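Aspartate aminotransferase, cytoplasmic (Schizosaccharomyces pombe 972h-, PDB 6JPK) catalyses the reversible transfer of an amino group between L-aspartate and 2-oxoglutarate, giving oxaloacetate and L-glutamate, with pyridoxal 5'-phosphate as cofactor. Local coordinates at residues Ala129-Ser134 with Leu148-Glu153; Lys175-Gly180 with Arg212-Val217; Ala22-Asp27 with His375-Ala380; Gln368-Arg373 with Ala398-His403; Leu76-Lys81 with Ala303-Asn308. The protein carries 1 engineered substitution. All blocks are in the same frame, centred on the assembly; numbering follows the deposited sequence.

Contact 1: residues Ala129-Ser134 with Leu148-Glu153. Engineered in segment 148-153: Glu153 (natural residue Asp).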
# COMPACT_ATOMS: atom_id res chain seq x y z
N ALA A 129 25.65 8.19 6.20
CA ALA A 129 25.62 6.91 6.91
C ALA A 129 25.16 5.77 6.01
O ALA A 129 24.29 5.94 5.16
CB ALA A 129 24.67 7.00 8.12
N HIS A 130 25.73 4.59 6.23
CA HIS A 130 25.26 3.36 5.60
C HIS A 130 24.31 2.63 6.55
O HIS A 130 24.30 2.89 7.76
CB HIS A 130 26.42 2.43 5.24
CG HIS A 130 27.43 3.04 4.32
ND1 HIS A 130 28.58 2.37 3.93
CD2 HIS A 130 27.48 4.24 3.70
CE1 HIS A 130 29.29 3.14 3.13
NE2 HIS A 130 28.64 4.28 2.97
N VAL A 131 23.52 1.71 6.00
CA VAL A 131 22.66 0.85 6.81
C VAL A 131 23.28 -0.54 6.87
O VAL A 131 23.80 -1.06 5.86
CB VAL A 131 21.20 0.79 6.29
CG1 VAL A 131 21.13 0.27 4.85
CG2 VAL A 131 20.33 -0.08 7.22
N TYR A 132 23.26 -1.14 8.06
CA TYR A 132 23.82 -2.46 8.31
C TYR A 132 22.68 -3.44 8.58
O TYR A 132 21.84 -3.20 9.46
CB TYR A 132 24.78 -2.45 9.50
CG TYR A 132 26.14 -1.87 9.19
CD1 TYR A 132 26.30 -0.50 8.95
CD2 TYR A 132 27.27 -2.68 9.15
CE1 TYR A 132 27.54 0.04 8.67
CE2 TYR A 132 28.53 -2.15 8.86
CZ TYR A 132 28.65 -0.79 8.62
OH TYR A 132 29.87 -0.24 8.35
N ILE A 133 22.66 -4.54 7.83
CA ILE A 133 21.67 -5.59 7.95
C ILE A 133 22.38 -6.90 8.24
O ILE A 133 23.56 -7.07 7.94
CB ILE A 133 20.82 -5.71 6.67
CG1 ILE A 133 21.68 -6.30 5.54
CG2 ILE A 133 20.29 -4.33 6.26
CD1 ILE A 133 20.98 -6.34 4.21
N SER A 134 21.66 -7.85 8.84
CA SER A 134 22.30 -9.09 9.24
C SER A 134 22.66 -9.92 8.00
O SER A 134 22.00 -9.85 6.96
CB SER A 134 21.41 -9.90 10.19
OG SER A 134 20.23 -10.37 9.55
N LEU A 148 16.29 3.08 -2.40
CA LEU A 148 16.13 4.44 -1.90
C LEU A 148 17.45 5.19 -1.85
O LEU A 148 17.48 6.32 -1.36
CB LEU A 148 15.48 4.44 -0.51
CG LEU A 148 14.01 4.02 -0.57
CD1 LEU A 148 13.46 3.68 0.81
CD2 LEU A 148 13.18 5.12 -1.24
N GLY A 149 18.53 4.60 -2.35
CA GLY A 149 19.79 5.30 -2.46
C GLY A 149 20.72 5.17 -1.27
O GLY A 149 21.73 5.87 -1.22
N VAL A 150 20.41 4.30 -0.31
CA VAL A 150 21.29 4.09 0.84
C VAL A 150 22.22 2.92 0.56
O VAL A 150 21.80 1.89 0.01
CB VAL A 150 20.46 3.86 2.12
CG1 VAL A 150 21.38 3.79 3.36
CG2 VAL A 150 19.45 4.98 2.30
N THR A 151 23.48 3.08 0.93
CA THR A 151 24.46 2.00 0.81
C THR A 151 24.25 1.00 1.94
O THR A 151 24.11 1.39 3.11
CB THR A 151 25.88 2.56 0.84
OG1 THR A 151 26.06 3.45 -0.28
CG2 THR A 151 26.94 1.44 0.77
N VAL A 152 24.24 -0.28 1.59
CA VAL A 152 23.92 -1.38 2.50
C VAL A 152 25.20 -2.15 2.81
O VAL A 152 25.93 -2.56 1.90
CB VAL A 152 22.84 -2.30 1.89
CG1 VAL A 152 22.61 -3.55 2.76
CG2 VAL A 152 21.52 -1.52 1.68
N GLU A 153 25.50 -2.30 4.09
CA GLU A 153 26.58 -3.14 4.59
C GLU A 153 25.94 -4.28 5.38
O GLU A 153 24.73 -4.29 5.62
CB GLU A 153 27.55 -2.34 5.46
CG GLU A 153 28.01 -1.03 4.84
CD GLU A 153 29.10 -1.23 3.78
OE1 GLU A 153 29.54 -2.38 3.57
OE2 GLU A 153 29.51 -0.22 3.16
O HOH W 1 24.40 5.59 2.22
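His130 holds CG opposite its own carbonyl carbon (chi1 -58°), and Glu153, an engineered residue where the natural one is aspartate, starts out the same way and then bends at chi2 (-78°). The two turns swing imidazole and carboxylate together, and ND1 of His130 donates to OE2 of Glu153 at 2.9 Å. The bond uses the anti lone pair of the oxygen and is clearly bent (132° at the hydrogen), with OE2 tilted out of the ring plane. Thr151 lays its methyl CG2 over the centre of one imidazole face, 3.7 Å from the ring centroid. Two residues further along each segment, CB of Glu153 sits over the middle of the Tyr132 ring, 3.6 Å from its centroid, a CH-pi contact.

The backbones of the two segments form a parallel ladder. The nitrogen of Val131 binds O of Thr151, O of Val131 takes N of Glu153 at 2.7 Å, and N of Ile133 reaches O of Glu153. A water extends the link at the strand entrance, joining O of Ala129 to N of Thr151. The other face of the sheet is aliphatic: CD1 of Ile133 meets CG1 of Val152 at 3.5 Å, and CG1 of Val131 touches both Val150 and Val152.

The two strands belong to a beta-alpha-beta unit whose helix 140-147 packs on this aliphatic face, while Tyr132 stacks with Phe183 of the adjoining strand 182-186.

Contact 2: residues Lys175-Gly180 with Arg212-Val217; sequences KSAPEG and RKHLVV
Gly180 and Lys213 both turn with positive phi (76° and 60°) where they meet, CA of Gly180 lying 3.1 Å from O of Lys213. At Lys213 the turn is a Schellman motif that ends helix 199-211 and leads into strand 215-220. The other segment leaves helix 167-176 at Ala177 on its way to the neighbouring parallel strand 182-186, and N of Gly180 ties the two turns together by donating to O of Arg212 at 3.1 Å.

The guanidinium of Arg212, folded back by bends at chi2 and chi3, grips one carbonyl side-on: NH2 binds O of Ala177 at 2.8 Å and NE binds the same oxygen at 3.2 Å; that oxygen lies close to the guanidinium plane. CG of Glu179 lies over one face of this group and O of Lys175 over the opposite one. The edge of the His214 ring faces O of Pro178, while its NE2 bonds to O of Ile174. A water accepts from NH1 of Arg212 at 3.1 Å and donates to OE1 of Glu179 at 2.6 Å.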
# COMPACT_ATOMS: atom_id res chain seq x y z
N LYS A 175 31.39 -2.29 16.50
CA LYS A 175 32.42 -1.40 17.02
C LYS A 175 33.21 -0.72 15.90
O LYS A 175 33.65 0.42 16.08
CB LYS A 175 33.37 -2.16 17.94
CG LYS A 175 32.70 -2.75 19.17
CD LYS A 175 33.69 -3.68 19.88
CE LYS A 175 33.20 -4.05 21.27
NZ LYS A 175 33.93 -5.23 21.82
N SER A 176 33.40 -1.38 14.76
CA SER A 176 34.24 -0.81 13.71
C SER A 176 33.46 0.02 12.69
O SER A 176 34.08 0.76 11.92
CB SER A 176 35.01 -1.92 12.98
OG SER A 176 34.10 -2.80 12.34
N ALA A 177 32.14 -0.10 12.65
CA ALA A 177 31.36 0.68 11.71
C ALA A 177 31.47 2.16 12.05
O ALA A 177 31.60 2.52 13.22
CB ALA A 177 29.89 0.24 11.73
N PRO A 178 31.46 3.03 11.04
CA PRO A 178 31.52 4.47 11.29
C PRO A 178 30.43 4.90 12.27
O PRO A 178 29.31 4.39 12.24
CB PRO A 178 31.29 5.09 9.91
CG PRO A 178 31.80 4.02 8.94
CD PRO A 178 31.42 2.72 9.59
N GLU A 179 30.79 5.83 13.16
CA GLU A 179 29.82 6.34 14.13
C GLU A 179 28.56 6.83 13.43
O GLU A 179 28.63 7.43 12.35
CB GLU A 179 30.44 7.47 14.96
CG GLU A 179 31.48 7.00 15.96
CD GLU A 179 31.80 8.06 17.02
OE1 GLU A 179 32.06 7.67 18.18
OE2 GLU A 179 31.79 9.27 16.69
N GLY A 180 27.41 6.55 14.03
CA GLY A 180 26.16 7.00 13.46
C GLY A 180 25.70 6.21 12.26
O GLY A 180 24.86 6.70 11.50
N ARG A 212 28.99 3.68 19.86
CA ARG A 212 29.27 4.16 18.51
C ARG A 212 28.20 5.11 17.98
O ARG A 212 28.30 5.56 16.83
CB ARG A 212 29.43 2.98 17.55
CG ARG A 212 30.66 2.13 17.82
CD ARG A 212 31.94 2.95 17.69
NE ARG A 212 32.34 3.10 16.28
CZ ARG A 212 33.36 3.84 15.87
NH1 ARG A 212 34.10 4.53 16.74
NH2 ARG A 212 33.65 3.89 14.57
N LYS A 213 27.18 5.42 18.79
CA LYS A 213 26.15 6.40 18.43
C LYS A 213 25.41 6.00 17.16
O LYS A 213 25.01 6.87 16.37
CB LYS A 213 26.75 7.81 18.29
CG LYS A 213 27.71 8.20 19.41
CD LYS A 213 28.18 9.64 19.25
CE LYS A 213 29.37 9.94 20.15
NZ LYS A 213 29.04 9.69 21.58
N HIS A 214 25.23 4.70 16.94
CA HIS A 214 24.50 4.23 15.78
C HIS A 214 23.01 4.52 15.94
O HIS A 214 22.49 4.65 17.05
CB HIS A 214 24.71 2.72 15.58
CG HIS A 214 26.13 2.34 15.27
ND1 HIS A 214 26.94 3.07 14.42
CD2 HIS A 214 26.88 1.29 15.70
CE1 HIS A 214 28.12 2.49 14.35
NE2 HIS A 214 28.11 1.41 15.11
N LEU A 215 22.32 4.62 14.80
CA LEU A 215 20.87 4.79 14.78
C LEU A 215 20.20 3.42 14.64
O LEU A 215 20.55 2.65 13.73
CB LEU A 215 20.46 5.72 13.63
CG LEU A 215 18.96 5.82 13.37
CD1 LEU A 215 18.26 6.36 14.61
CD2 LEU A 215 18.67 6.71 12.17
N VAL A 216 19.25 3.11 15.52
CA VAL A 216 18.67 1.77 15.62
C VAL A 216 17.28 1.75 14.98
O VAL A 216 16.43 2.60 15.28
CB VAL A 216 18.61 1.31 17.08
CG1 VAL A 216 17.77 0.04 17.21
CG2 VAL A 216 20.04 1.05 17.61
N VAL A 217 17.06 0.76 14.10
CA VAL A 217 15.76 0.44 13.52
C VAL A 217 15.46 -1.02 13.87
O VAL A 217 16.19 -1.92 13.44
CB VAL A 217 15.73 0.64 12.00
CG1 VAL A 217 14.34 0.30 11.44
CG2 VAL A 217 16.17 2.04 11.62
O HOH W 2 33.07 5.65 19.47

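Contact 3: residues Ala22-Asp27 with His375-Ala380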
# COMPACT_ATOMS: atom_id res chain seq x y z
N ALA A 22 7.34 -23.04 -8.50
CA ALA A 22 7.09 -23.68 -9.79
C ALA A 22 7.56 -25.13 -9.79
O ALA A 22 6.88 -26.01 -10.31
CB ALA A 22 7.78 -22.91 -10.92
N GLN A 23 8.74 -25.38 -9.22
CA GLN A 23 9.26 -26.74 -9.24
C GLN A 23 8.47 -27.66 -8.31
O GLN A 23 8.21 -28.81 -8.65
CB GLN A 23 10.74 -26.74 -8.87
CG GLN A 23 11.59 -25.85 -9.73
CD GLN A 23 13.01 -25.75 -9.23
OE1 GLN A 23 13.39 -24.78 -8.56
NE2 GLN A 23 13.82 -26.76 -9.54
N TYR A 24 8.10 -27.16 -7.13
CA TYR A 24 7.22 -27.92 -6.26
C TYR A 24 5.95 -28.33 -7.00
O TYR A 24 5.53 -29.50 -6.93
CB TYR A 24 6.87 -27.09 -5.01
CG TYR A 24 5.79 -27.72 -4.17
CD1 TYR A 24 6.10 -28.74 -3.27
CD2 TYR A 24 4.46 -27.33 -4.28
CE1 TYR A 24 5.10 -29.35 -2.50
CE2 TYR A 24 3.46 -27.92 -3.52
CZ TYR A 24 3.79 -28.94 -2.63
OH TYR A 24 2.81 -29.53 -1.87
N HIS A 25 5.33 -27.39 -7.72
CA HIS A 25 4.03 -27.67 -8.31
C HIS A 25 4.11 -28.65 -9.47
O HIS A 25 3.16 -29.40 -9.70
CB HIS A 25 3.36 -26.36 -8.74
CG HIS A 25 2.90 -25.53 -7.59
ND1 HIS A 25 2.02 -26.00 -6.64
CD2 HIS A 25 3.22 -24.27 -7.21
CE1 HIS A 25 1.80 -25.06 -5.73
NE2 HIS A 25 2.52 -24.01 -6.06
N GLN A 26 5.25 -28.70 -10.16
CA GLN A 26 5.42 -29.65 -11.26
C GLN A 26 5.76 -31.06 -10.79
O GLN A 26 5.60 -32.02 -11.56
CB GLN A 26 6.52 -29.15 -12.22
N ASP A 27 6.23 -31.23 -9.56
CA ASP A 27 6.60 -32.54 -9.05
C ASP A 27 5.35 -33.42 -8.89
O ASP A 27 4.37 -33.01 -8.26
CB ASP A 27 7.31 -32.39 -7.70
CG ASP A 27 7.98 -33.66 -7.24
OD1 ASP A 27 7.39 -34.75 -7.43
OD2 ASP A 27 9.11 -33.58 -6.70
N HIS A 375 11.71 -35.26 -2.54
CA HIS A 375 10.72 -34.30 -3.04
C HIS A 375 10.40 -33.23 -2.00
O HIS A 375 9.25 -32.80 -1.87
CB HIS A 375 9.46 -35.04 -3.50
CG HIS A 375 9.77 -36.19 -4.39
ND1 HIS A 375 9.99 -36.05 -5.75
CD2 HIS A 375 10.01 -37.50 -4.11
CE1 HIS A 375 10.30 -37.23 -6.27
NE2 HIS A 375 10.32 -38.12 -5.30
N LEU A 376 11.43 -32.82 -1.25
CA LEU A 376 11.34 -31.70 -0.33
C LEU A 376 11.85 -30.45 -1.03
O LEU A 376 12.96 -30.46 -1.57
CB LEU A 376 12.17 -31.93 0.93
CG LEU A 376 12.00 -33.27 1.64
CD1 LEU A 376 12.81 -33.23 2.91
CD2 LEU A 376 10.53 -33.53 1.94
N TYR A 377 11.06 -29.38 -0.97
CA TYR A 377 11.36 -28.14 -1.68
C TYR A 377 11.64 -27.02 -0.67
O TYR A 377 10.73 -26.57 0.04
CB TYR A 377 10.20 -27.80 -2.63
CG TYR A 377 10.21 -28.76 -3.80
CD1 TYR A 377 9.64 -30.04 -3.70
CD2 TYR A 377 10.84 -28.42 -4.99
CE1 TYR A 377 9.68 -30.92 -4.78
CE2 TYR A 377 10.88 -29.27 -6.05
CZ TYR A 377 10.32 -30.52 -5.94
OH TYR A 377 10.41 -31.34 -7.03
N PHE A 378 12.90 -26.60 -0.59
CA PHE A 378 13.31 -25.51 0.30
C PHE A 378 14.60 -24.91 -0.24
O PHE A 378 15.21 -25.41 -1.20
CB PHE A 378 13.44 -25.98 1.76
CG PHE A 378 14.40 -27.14 2.00
CD1 PHE A 378 14.07 -28.43 1.64
CD2 PHE A 378 15.61 -26.92 2.65
CE1 PHE A 378 14.94 -29.50 1.89
CE2 PHE A 378 16.48 -27.98 2.91
CZ PHE A 378 16.15 -29.27 2.53
N SER A 379 15.01 -23.80 0.38
CA SER A 379 16.08 -22.96 -0.16
C SER A 379 17.44 -23.64 -0.09
O SER A 379 17.73 -24.39 0.85
CB SER A 379 16.14 -21.63 0.60
OG SER A 379 14.86 -21.04 0.76
N ALA A 380 18.28 -23.34 -1.07
CA ALA A 380 19.62 -23.91 -1.17
C ALA A 380 20.52 -23.54 0.01
O ALA A 380 21.47 -24.27 0.29
CB ALA A 380 20.29 -23.46 -2.47
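This surface contact joins an N-terminal helix to a short strand of the C-terminal part, some 350 residues later: Tyr24 and Asp27, at the close of helix 16-26, meet Tyr377 and His375 on and beside strand 376-377. The ring of Tyr377 lies against the helix backbone, with CA of Tyr24 over the centre of one face, 3.8 Å from the centroid. The Tyr24 ring, placed anti to its nitrogen (chi1 171°), turns an edge toward the face of Tyr377 in an offset edge-to-face pair, planes at 83° and CD1 to CD1 3.8 Å.

Beyond the rings, a single carboxylate oxygen gathers two donors. OH of Tyr377 donates a hydrogen bond to OD2 of Asp27 at 2.6 Å, on its anti side, and ND1 of His375 approaches the syn lone pair of OD2 at 2.8 Å, close to the imidazole plane. Both rings stand steeply to the carboxylate, which is steadied further by OD1 accepting from N of Asp29. A phenylalanine in place of Tyr377 would probably cost OD2 of Asp27 one of its two donors and leave His375 to hold that oxygen from this segment.

Strand 376-377 pairs in parallel with strand 33-34, the first strand after helix 16-26. Such interleaving of N-terminal and C-terminal segments is typical of the small domain in aminotransferases of this family.

Contact 4: residues Gln368-Arg373 with Ala398-His403; sequences QFCQER and AQAFNH
Cys370, His403 and Phe369 carry the helix-helix crossing of segments 368-373 and 398-403, on helices 364-374 and 394-407, at 127°, their axes 9.4 Å apart at closest approach. The main motif is an edge-to-face aromatic pair. Phe369 puts CZ over the centre of one His403 face, 3.7 Å from NE2, with ring centroids 4.9 Å apart and planes at 74°. Both side chains project anti to their own nitrogens, which points them across the interface. Within its own helix Arg373 lays CG over one face of the Phe369 ring, and its NH2 comes within 3.7 Å of CE1 of His403. The imidazole is also held at its edge, where ND1 bonds to OH of Tyr374. Replacing His403 with an alanine would probably leave the Phe369 edge without the face it packs on and Tyr374 OH without its nitrogen partner. Between the helices, where CA of Cys370 and CA of Ala400 approach to 5.8 Å, SG of Cys370 meets CB of Ala400 at 4.2 Å and CD1 of Phe401 at 3.8 Å.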
# COMPACT_ATOMS: atom_id res chain seq x y z
N GLN A 368 19.73 -30.29 -2.42
CA GLN A 368 19.38 -30.84 -3.73
C GLN A 368 19.08 -32.33 -3.64
O GLN A 368 18.18 -32.83 -4.32
CB GLN A 368 20.50 -30.57 -4.74
CG GLN A 368 20.17 -31.00 -6.17
CD GLN A 368 19.09 -30.13 -6.80
OE1 GLN A 368 18.90 -28.98 -6.40
NE2 GLN A 368 18.38 -30.68 -7.77
N PHE A 369 19.84 -33.06 -2.82
CA PHE A 369 19.56 -34.47 -2.59
C PHE A 369 18.17 -34.66 -1.99
O PHE A 369 17.41 -35.54 -2.42
CB PHE A 369 20.64 -35.05 -1.68
CG PHE A 369 20.58 -36.55 -1.48
CD1 PHE A 369 19.81 -37.10 -0.47
CD2 PHE A 369 21.35 -37.40 -2.27
CE1 PHE A 369 19.77 -38.49 -0.27
CE2 PHE A 369 21.32 -38.78 -2.08
CZ PHE A 369 20.53 -39.33 -1.08
N CYS A 370 17.82 -33.84 -1.00
CA CYS A 370 16.48 -33.90 -0.42
C CYS A 370 15.41 -33.62 -1.46
O CYS A 370 14.34 -34.25 -1.45
CB CYS A 370 16.36 -32.88 0.72
SG CYS A 370 17.27 -33.29 2.20
N GLN A 371 15.66 -32.68 -2.37
CA GLN A 371 14.68 -32.37 -3.40
C GLN A 371 14.49 -33.54 -4.36
O GLN A 371 13.36 -33.93 -4.66
CB GLN A 371 15.09 -31.10 -4.15
CG GLN A 371 13.98 -30.59 -5.07
CD GLN A 371 14.42 -29.44 -5.94
OE1 GLN A 371 14.47 -29.56 -7.16
NE2 GLN A 371 14.73 -28.31 -5.32
N GLU A 372 15.59 -34.12 -4.85
CA GLU A 372 15.49 -35.14 -5.89
C GLU A 372 15.06 -36.49 -5.34
O GLU A 372 14.31 -37.22 -6.00
CB GLU A 372 16.83 -35.27 -6.62
CG GLU A 372 17.13 -34.05 -7.48
CD GLU A 372 18.51 -34.10 -8.13
OE1 GLU A 372 19.16 -35.17 -8.09
OE2 GLU A 372 18.93 -33.06 -8.67
N ARG A 373 15.51 -36.87 -4.15
CA ARG A 373 15.21 -38.20 -3.63
C ARG A 373 14.03 -38.23 -2.66
O ARG A 373 13.45 -39.30 -2.46
CB ARG A 373 16.44 -38.79 -2.94
CG ARG A 373 17.68 -38.87 -3.84
CD ARG A 373 17.63 -40.09 -4.75
NE ARG A 373 17.55 -41.32 -3.97
CZ ARG A 373 18.60 -42.02 -3.52
NH1 ARG A 373 19.84 -41.61 -3.78
NH2 ARG A 373 18.41 -43.13 -2.82
N ALA A 398 12.58 -35.91 8.43
CA ALA A 398 13.72 -36.38 9.21
C ALA A 398 14.50 -37.46 8.47
O ALA A 398 15.74 -37.46 8.47
CB ALA A 398 13.26 -36.91 10.56
N GLN A 399 13.80 -38.40 7.85
CA GLN A 399 14.47 -39.48 7.12
C GLN A 399 15.29 -38.92 5.96
O GLN A 399 16.40 -39.40 5.70
CB GLN A 399 13.45 -40.49 6.62
CG GLN A 399 12.77 -41.31 7.72
CD GLN A 399 13.59 -42.52 8.16
OE1 GLN A 399 14.53 -42.93 7.47
NE2 GLN A 399 13.23 -43.09 9.31
N ALA A 400 14.74 -37.92 5.26
CA ALA A 400 15.46 -37.27 4.17
C ALA A 400 16.73 -36.60 4.66
O ALA A 400 17.80 -36.78 4.06
CB ALA A 400 14.57 -36.23 3.49
N PHE A 401 16.62 -35.79 5.72
CA PHE A 401 17.79 -35.11 6.27
C PHE A 401 18.84 -36.13 6.71
O PHE A 401 20.03 -35.98 6.40
CB PHE A 401 17.39 -34.23 7.46
CG PHE A 401 16.64 -32.96 7.08
CD1 PHE A 401 16.16 -32.76 5.80
CD2 PHE A 401 16.42 -31.97 8.03
CE1 PHE A 401 15.47 -31.59 5.46
CE2 PHE A 401 15.72 -30.80 7.70
CZ PHE A 401 15.25 -30.61 6.41
N ASN A 402 18.41 -37.17 7.42
CA ASN A 402 19.34 -38.19 7.88
C ASN A 402 20.10 -38.80 6.70
O ASN A 402 21.33 -38.89 6.72
CB ASN A 402 18.59 -39.28 8.65
CG ASN A 402 19.48 -40.44 9.05
OD1 ASN A 402 20.40 -40.28 9.85
ND2 ASN A 402 19.20 -41.62 8.50
N HIS A 403 19.36 -39.18 5.66
CA HIS A 403 19.99 -39.79 4.49
C HIS A 403 20.94 -38.81 3.80
O HIS A 403 22.07 -39.15 3.45
CB HIS A 403 18.91 -40.28 3.54
CG HIS A 403 19.40 -41.16 2.44
ND1 HIS A 403 18.55 -41.78 1.55
CD2 HIS A 403 20.65 -41.54 2.09
CE1 HIS A 403 19.26 -42.49 0.69
NE2 HIS A 403 20.54 -42.36 0.99

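Contact 5: residues Leu76-Lys81 with Ala303-Asn308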
# COMPACT_ATOMS: atom_id res chain seq x y z
N LEU A 76 -5.95 4.49 10.99
CA LEU A 76 -7.05 4.45 11.95
C LEU A 76 -6.51 4.71 13.35
O LEU A 76 -5.68 3.92 13.83
CB LEU A 76 -7.74 3.09 11.87
CG LEU A 76 -8.90 2.81 12.82
CD1 LEU A 76 -10.14 3.63 12.43
CD2 LEU A 76 -9.21 1.31 12.83
N PRO A 77 -6.92 5.79 14.03
CA PRO A 77 -6.24 6.15 15.29
C PRO A 77 -6.30 5.08 16.36
O PRO A 77 -5.31 4.87 17.08
CB PRO A 77 -6.96 7.43 15.71
CG PRO A 77 -7.46 8.02 14.41
CD PRO A 77 -7.86 6.82 13.58
N ARG A 78 -7.43 4.38 16.51
CA ARG A 78 -7.46 3.36 17.55
C ARG A 78 -6.61 2.15 17.18
O ARG A 78 -6.27 1.36 18.07
CB ARG A 78 -8.90 2.93 17.85
CG ARG A 78 -9.73 2.63 16.64
CD ARG A 78 -11.22 2.91 16.93
NE ARG A 78 -12.04 2.72 15.73
CZ ARG A 78 -12.36 1.52 15.26
NH1 ARG A 78 -11.93 0.44 15.90
NH2 ARG A 78 -13.11 1.41 14.16
N PHE A 79 -6.28 1.98 15.89
CA PHE A 79 -5.29 0.97 15.54
C PHE A 79 -3.87 1.45 15.85
O PHE A 79 -3.11 0.74 16.51
CB PHE A 79 -5.39 0.59 14.06
CG PHE A 79 -4.20 -0.21 13.57
CD1 PHE A 79 -4.06 -1.55 13.90
CD2 PHE A 79 -3.21 0.39 12.79
CE1 PHE A 79 -2.97 -2.29 13.46
CE2 PHE A 79 -2.11 -0.35 12.33
CZ PHE A 79 -1.99 -1.68 12.67
N THR A 80 -3.48 2.63 15.35
CA THR A 80 -2.09 3.04 15.55
C THR A 80 -1.77 3.17 17.03
O THR A 80 -0.66 2.82 17.47
CB THR A 80 -1.77 4.35 14.82
OG1 THR A 80 -2.61 5.40 15.33
CG2 THR A 80 -1.96 4.22 13.29
N LYS A 81 -2.72 3.66 17.83
CA LYS A 81 -2.46 3.76 19.26
C LYS A 81 -2.31 2.38 19.89
O LYS A 81 -1.37 2.13 20.66
CB LYS A 81 -3.55 4.56 19.97
CG LYS A 81 -3.25 4.84 21.45
CD LYS A 81 -4.42 5.55 22.13
CE LYS A 81 -4.14 5.81 23.61
NZ LYS A 81 -5.39 6.24 24.32
N ALA A 303 -7.63 -5.61 13.79
CA ALA A 303 -6.58 -5.56 14.79
C ALA A 303 -6.95 -4.63 15.93
O ALA A 303 -6.74 -4.96 17.11
CB ALA A 303 -5.26 -5.12 14.13
N ALA A 304 -7.52 -3.46 15.61
CA ALA A 304 -7.93 -2.55 16.67
C ALA A 304 -9.02 -3.19 17.53
O ALA A 304 -9.04 -3.00 18.75
CB ALA A 304 -8.42 -1.22 16.09
N GLU A 305 -9.92 -3.96 16.91
CA GLU A 305 -10.98 -4.58 17.69
C GLU A 305 -10.40 -5.55 18.71
O GLU A 305 -10.76 -5.52 19.89
CB GLU A 305 -11.98 -5.29 16.76
CG GLU A 305 -13.29 -5.60 17.42
CD GLU A 305 -14.09 -4.34 17.79
OE1 GLU A 305 -13.90 -3.27 17.15
OE2 GLU A 305 -14.89 -4.42 18.74
N ILE A 306 -9.48 -6.41 18.27
CA ILE A 306 -8.80 -7.34 19.18
C ILE A 306 -8.06 -6.58 20.27
O ILE A 306 -8.24 -6.84 21.47
CB ILE A 306 -7.85 -8.25 18.39
CG1 ILE A 306 -8.65 -9.20 17.48
CG2 ILE A 306 -6.94 -9.01 19.34
CD1 ILE A 306 -7.76 -10.14 16.65
N LEU A 307 -7.20 -5.64 19.88
CA LEU A 307 -6.26 -5.03 20.83
C LEU A 307 -6.97 -4.21 21.90
O LEU A 307 -6.47 -4.11 23.03
CB LEU A 307 -5.24 -4.18 20.07
CG LEU A 307 -4.29 -5.01 19.18
CD1 LEU A 307 -3.47 -4.15 18.22
CD2 LEU A 307 -3.38 -5.84 20.05
N ASN A 308 -8.12 -3.63 21.60
CA ASN A 308 -8.82 -2.78 22.56
C ASN A 308 -9.90 -3.52 23.33
O ASN A 308 -10.57 -2.91 24.17
CB ASN A 308 -9.43 -1.57 21.84
CG ASN A 308 -8.35 -0.60 21.35
OD1 ASN A 308 -7.53 -0.15 22.14
ND2 ASN A 308 -8.33 -0.33 20.06
O HOH W 3 -12.28 -1.93 15.10
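The Phe79 ring turns its edge to segment 303-308 of helix 297-308, with CB of Ala303 near the ring plane 3.7 Å from CE1 and N of Ala304 at the same rim. The second flat group, the guanidinium of Arg78, has CD2 of Leu76 over the centre of one face and a water in its plane at the edge. That water accepts from NH1 of Arg78 and donates to OE1 of Glu305, linking two opposite charges whose NH1 and OE1 are 4.4 Å apart, beyond a salt bridge. CB of Ala304 is the hub of the contact, 3.9 Å from N of Phe79, 4.2 Å from CD2 of Leu76 and 3.9 Å from NH1 of Arg78. Here a small residue lets the backbones come close, CA of Phe79 and CA of Ala304 being 4.5 Å apart. At the C-terminal end of segment 303-308, ND2 of Asn308 gives a weak bond of 3.3 Å to O of Arg78.

The helix segments cross at 57°, their axes approaching to 8.7 Å. Phe79 also reaches Gln104 on strand 100-106, and Ile306 packs on helix 51-62. The crossing is part of the helical layer on the mixed sheet in the large domain of fold-type I pyridoxal-phosphate enzymes.

The five contacts fall into two touching pairs and one outlier. Contacts 1 and 2, with centres 12 Å apart, share the large sheet and meet where CB of Ala129 lies 3.4 Å from O of Gly180. Contacts 3 and 4, also 12 Å apart between centres, interlock along the chain, and N of Leu376 probably bonds to O of Cys370. Contact 5 stands alone, its centre 32 Å or more from every other. Three contacts come near residues that probably bind L-aspartate, measured between side chains: Ile133 of contact 1 is about 8 Å from Trp138, while Tyr377 of contact 3 and Phe401 of contact 4 are each about 10 Å from Arg383.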